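Local coordinates for tudor and KH domain-containing protein homolog (Bombyx mori, PDB 5VQH) that takes part in primary piRNA biogenesis and, through its extended Tudor domain, binds symmetrically methylated arginine of the Piwi proteins Siwi and Ago3, at residues A141-S153 and D224-V236. Residues are numbered along the deposited sequence; the frame is centred on the assembly and turned at random.
Sequences AMECFLAGVRPAS and DVGAVLVAEGWAV
Three backbone hydrogen bonds pair Arg150 and Ala152 with the residues that follow helix 225-231. Val236 N reaches Arg150 O at 2.9 Å, and Arg150 N returns a longer bond to Val236 O at 3.3 Å. Ala152 N meets Trp234 O at 3.1 Å; all three N-H...O angles are 149° or wider. This pattern defines a single beta bridge, Pro151 with Ala235.

Apolar contacts continue the contact toward the helix. The methyl CD2 of Leu146, at the end of strand 142-146, rests on Gly226 CA at 3.5 Å; CG lies anti to the backbone N (chi1 -155°), and chi2 of 77° leaves CD2 roughly anti to CA, extended toward the helix. Gly226, with no side chain on its CA, lets the methyl rest directly on the helix backbone. Val149 sends CG1 to Val230 CG2, 3.9 Å away, while its CB abuts Ala235 CB.

Val236 CG2 sits 3.9 Å above the centre of one face of the Arg150 guanidinium. Arg150 NH1 is near Val236 O, but the angle is too poor for a hydrogen bond.

Trp234 points its CB away from 141-153, and its ring meets His169 beside helix 170-179. The chemistry thus implies a C-terminal tail held to the loop by sequence-independent backbone bonds, with Leu146 and Val149 packing the strand end and the following loop of the extended Tudor domain against the helix and Ala235 beyond it.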
loop_
_atom_site.group_PDB
_atom_site.type_symbol
_atom_site.label_atom_id
_atom_site.label_comp_id
_atom_site.label_asym_id
_atom_site.label_seq_id
_atom_site.Cartn_x
_atom_site.Cartn_y
_atom_site.Cartn_z
ATOM N N ALA A 141 -3.862 -1.699 -4.048
ATOM C CA ALA A 141 -3.350 -1.918 -2.659
ATOM C C ALA A 141 -4.454 -2.029 -1.632
ATOM O O ALA A 141 -5.219 -1.114 -1.546
ATOM C CB ALA A 141 -2.401 -0.799 -2.256
ATOM N N MET A 142 -4.540 -3.149 -0.901
ATOM C CA MET A 142 -5.527 -3.354 0.161
ATOM C C MET A 142 -4.824 -3.290 1.527
ATOM O O MET A 142 -3.922 -4.078 1.797
ATOM C CB MET A 142 -6.210 -4.725 -0.001
ATOM C CG MET A 142 -6.635 -5.102 -1.430
ATOM S SD MET A 142 -7.419 -3.722 -2.279
ATOM C CE MET A 142 -8.741 -3.365 -1.116
ATOM N N GLU A 143 -5.216 -2.363 2.388
ATOM C CA GLU A 143 -4.637 -2.319 3.732
ATOM C C GLU A 143 -4.931 -3.596 4.553
ATOM O O GLU A 143 -6.030 -4.078 4.559
ATOM C CB GLU A 143 -5.168 -1.108 4.483
ATOM C CG GLU A 143 -4.221 -0.606 5.557
ATOM C CD GLU A 143 -4.892 0.404 6.450
ATOM O OE1 GLU A 143 -5.548 1.297 5.908
ATOM O OE2 GLU A 143 -4.784 0.304 7.681
ATOM N N CYS A 144 -3.951 -4.122 5.268
ATOM C CA CYS A 144 -4.203 -5.215 6.188
ATOM C C CYS A 144 -3.439 -5.055 7.503
ATOM O O CYS A 144 -2.635 -4.154 7.693
ATOM C CB CYS A 144 -3.768 -6.531 5.569
ATOM S SG CYS A 144 -4.395 -6.940 3.925
ATOM N N PHE A 145 -3.718 -5.960 8.425
ATOM C CA PHE A 145 -2.881 -6.127 9.591
ATOM C C PHE A 145 -2.800 -7.603 9.872
ATOM O O PHE A 145 -3.582 -8.364 9.346
ATOM C CB PHE A 145 -3.436 -5.341 10.784
ATOM C CG PHE A 145 -4.691 -5.897 11.353
ATOM C CD1 PHE A 145 -4.648 -6.784 12.416
ATOM C CD2 PHE A 145 -5.913 -5.534 10.844
ATOM C CE1 PHE A 145 -5.816 -7.310 12.948
ATOM C CE2 PHE A 145 -7.081 -6.067 11.363
ATOM C CZ PHE A 145 -7.037 -6.948 12.417
ATOM N N LEU A 146 -1.834 -7.995 10.688
ATOM C CA LEU A 146 -1.510 -9.404 10.857
ATOM C C LEU A 146 -2.300 -9.872 12.032
ATOM O O LEU A 146 -2.285 -9.236 13.047
ATOM C CB LEU A 146 -0.023 -9.587 11.110
ATOM C CG LEU A 146 0.469 -10.972 10.696
ATOM C CD1 LEU A 146 0.629 -11.090 9.189
ATOM C CD2 LEU A 146 1.793 -11.291 11.359
ATOM N N ALA A 147 -3.001 -10.979 11.902
ATOM C CA ALA A 147 -3.845 -11.423 12.972
ATOM C C ALA A 147 -3.063 -12.227 13.963
ATOM O O ALA A 147 -2.056 -12.849 13.643
ATOM C CB ALA A 147 -5.013 -12.230 12.441
ATOM N N GLY A 148 -3.520 -12.175 15.193
ATOM C CA GLY A 148 -3.039 -13.086 16.208
ATOM C C GLY A 148 -1.713 -12.719 16.838
ATOM O O GLY A 148 -1.161 -13.519 17.592
ATOM N N VAL A 149 -1.187 -11.530 16.550
ATOM C CA VAL A 149 0.076 -11.111 17.166
ATOM C C VAL A 149 -0.054 -9.683 17.695
ATOM O O VAL A 149 -0.851 -8.900 17.207
ATOM C CB VAL A 149 1.275 -11.244 16.186
ATOM C CG1 VAL A 149 1.350 -12.632 15.595
ATOM C CG2 VAL A 149 1.175 -10.259 15.055
ATOM N N ARG A 150 0.702 -9.362 18.728
ATOM C CA ARG A 150 0.885 -7.965 19.113
ATOM C C ARG A 150 2.345 -7.770 19.478
ATOM O O ARG A 150 3.067 -8.748 19.697
ATOM C CB ARG A 150 -0.078 -7.533 20.232
ATOM C CG ARG A 150 -0.176 -8.515 21.381
ATOM C CD ARG A 150 -1.553 -8.527 22.034
ATOM N NE ARG A 150 -1.532 -9.434 23.181
ATOM C CZ ARG A 150 -1.508 -10.772 23.107
ATOM N NH1 ARG A 150 -1.524 -11.417 21.932
ATOM N NH2 ARG A 150 -1.470 -11.486 24.233
ATOM N N PRO A 151 2.812 -6.512 19.477
ATOM C CA PRO A 151 4.236 -6.316 19.747
ATOM C C PRO A 151 4.653 -6.714 21.158
ATOM O O PRO A 151 3.861 -6.620 22.108
ATOM C CB PRO A 151 4.474 -4.830 19.505
ATOM C CG PRO A 151 3.177 -4.241 19.071
ATOM C CD PRO A 151 2.108 -5.271 19.105
ATOM N N ALA A 152 5.892 -7.192 21.256
ATOM C CA ALA A 152 6.462 -7.648 22.517
ATOM C C ALA A 152 6.953 -6.458 23.349
ATOM O O ALA A 152 7.733 -5.621 22.871
ATOM C CB ALA A 152 7.588 -8.629 22.255
ATOM N N SER A 153 6.492 -6.405 24.599
ATOM C CA SER A 153 6.677 -5.237 25.467
ATOM C C SER A 153 8.127 -4.745 25.539
ATOM O O SER A 153 8.965 -5.354 26.204
ATOM C CB SER A 153 6.148 -5.562 26.867
ATOM O OG SER A 153 4.824 -6.070 26.814
ATOM N N ASP A 224 4.491 -19.861 8.608
ATOM C CA ASP A 224 3.518 -18.924 9.126
ATOM C C ASP A 224 4.233 -17.661 9.598
ATOM O O ASP A 224 4.908 -17.654 10.627
ATOM C CB ASP A 224 2.796 -19.570 10.295
ATOM C CG ASP A 224 1.768 -18.654 10.935
ATOM O OD1 ASP A 224 1.961 -17.405 10.930
ATOM O OD2 ASP A 224 0.772 -19.210 11.459
ATOM N N VAL A 225 4.064 -16.569 8.872
ATOM C CA VAL A 225 4.939 -15.398 9.076
ATOM C C VAL A 225 4.815 -14.835 10.484
ATOM O O VAL A 225 5.799 -14.576 11.148
ATOM C CB VAL A 225 4.682 -14.326 8.034
ATOM C CG1 VAL A 225 5.403 -13.022 8.382
ATOM C CG2 VAL A 225 5.167 -14.821 6.701
ATOM N N GLY A 226 3.603 -14.707 10.957
ATOM C CA GLY A 226 3.379 -14.270 12.317
ATOM C C GLY A 226 3.894 -15.256 13.347
ATOM O O GLY A 226 4.279 -14.849 14.433
ATOM N N ALA A 227 3.885 -16.555 13.044
ATOM C CA ALA A 227 4.330 -17.525 14.039
ATOM C C ALA A 227 5.837 -17.459 14.159
ATOM O O ALA A 227 6.389 -17.654 15.236
ATOM C CB ALA A 227 3.852 -18.932 13.702
ATOM N N VAL A 228 6.500 -17.136 13.060
ATOM C CA VAL A 228 7.919 -16.863 13.107
ATOM C C VAL A 228 8.244 -15.663 13.980
ATOM O O VAL A 228 9.244 -15.673 14.663
ATOM C CB VAL A 228 8.482 -16.580 11.726
ATOM C CG1 VAL A 228 9.932 -16.138 11.815
ATOM C CG2 VAL A 228 8.375 -17.812 10.852
ATOM N N LEU A 229 7.428 -14.620 13.925
ATOM C CA LEU A 229 7.673 -13.412 14.699
ATOM C C LEU A 229 7.515 -13.693 16.200
ATOM O O LEU A 229 8.273 -13.181 17.046
ATOM C CB LEU A 229 6.726 -12.276 14.281
ATOM C CG LEU A 229 6.917 -11.613 12.893
ATOM C CD1 LEU A 229 5.775 -10.627 12.615
ATOM C CD2 LEU A 229 8.253 -10.912 12.694
ATOM N N VAL A 230 6.527 -14.500 16.536
ATOM C CA VAL A 230 6.294 -14.837 17.930
ATOM C C VAL A 230 7.474 -15.654 18.445
ATOM O O VAL A 230 7.966 -15.380 19.524
ATOM C CB VAL A 230 4.978 -15.618 18.126
ATOM C CG1 VAL A 230 4.872 -16.144 19.554
ATOM C CG2 VAL A 230 3.764 -14.743 17.770
ATOM N N ALA A 231 7.945 -16.630 17.668
ATOM C CA ALA A 231 9.032 -17.521 18.113
ATOM C C ALA A 231 10.350 -16.782 18.295
ATOM O O ALA A 231 11.098 -17.065 19.225
ATOM C CB ALA A 231 9.221 -18.655 17.129
ATOM N N GLU A 232 10.630 -15.826 17.407
ATOM C CA GLU A 232 11.828 -14.999 17.514
ATOM C C GLU A 232 11.672 -13.867 18.523
ATOM O O GLU A 232 12.516 -12.980 18.597
ATOM C CB GLU A 232 12.179 -14.403 16.160
ATOM C CG GLU A 232 12.550 -15.418 15.090
ATOM C CD GLU A 232 12.996 -14.766 13.785
ATOM O OE1 GLU A 232 12.889 -13.521 13.676
ATOM O OE2 GLU A 232 13.454 -15.483 12.855
ATOM N N GLY A 233 10.595 -13.877 19.291
ATOM C CA GLY A 233 10.427 -12.917 20.366
ATOM C C GLY A 233 10.009 -11.510 19.987
ATOM O O GLY A 233 9.847 -10.683 20.873
ATOM N N TRP A 234 9.786 -11.227 18.701
ATOM C CA TRP A 234 9.276 -9.906 18.285
ATOM C C TRP A 234 7.800 -9.636 18.627
ATOM O O TRP A 234 7.398 -8.467 18.848
ATOM C CB TRP A 234 9.489 -9.714 16.810
ATOM C CG TRP A 234 10.923 -9.795 16.414
ATOM C CD1 TRP A 234 11.492 -10.699 15.565
ATOM C CD2 TRP A 234 11.983 -8.942 16.866
ATOM N NE1 TRP A 234 12.845 -10.462 15.460
ATOM C CE2 TRP A 234 13.168 -9.384 16.245
ATOM C CE3 TRP A 234 12.044 -7.854 17.742
ATOM C CZ2 TRP A 234 14.385 -8.764 16.448
ATOM C CZ3 TRP A 234 13.262 -7.251 17.953
ATOM C CH2 TRP A 234 14.413 -7.706 17.307
ATOM N N ALA A 235 6.997 -10.701 18.686
ATOM C CA ALA A 235 5.563 -10.566 18.975
ATOM C C ALA A 235 5.116 -11.514 20.096
ATOM O O ALA A 235 5.874 -12.378 20.511
ATOM C CB ALA A 235 4.777 -10.853 17.689
ATOM N N VAL A 236 3.878 -11.393 20.567
ATOM C CA VAL A 236 3.297 -12.452 21.427
ATOM C C VAL A 236 1.945 -12.921 20.910
ATOM O O VAL A 236 1.174 -12.091 20.454
ATOM C CB VAL A 236 3.191 -12.019 22.917
ATOM C CG1 VAL A 236 4.577 -11.823 23.518
ATOM C CG2 VAL A 236 2.359 -10.753 23.060
#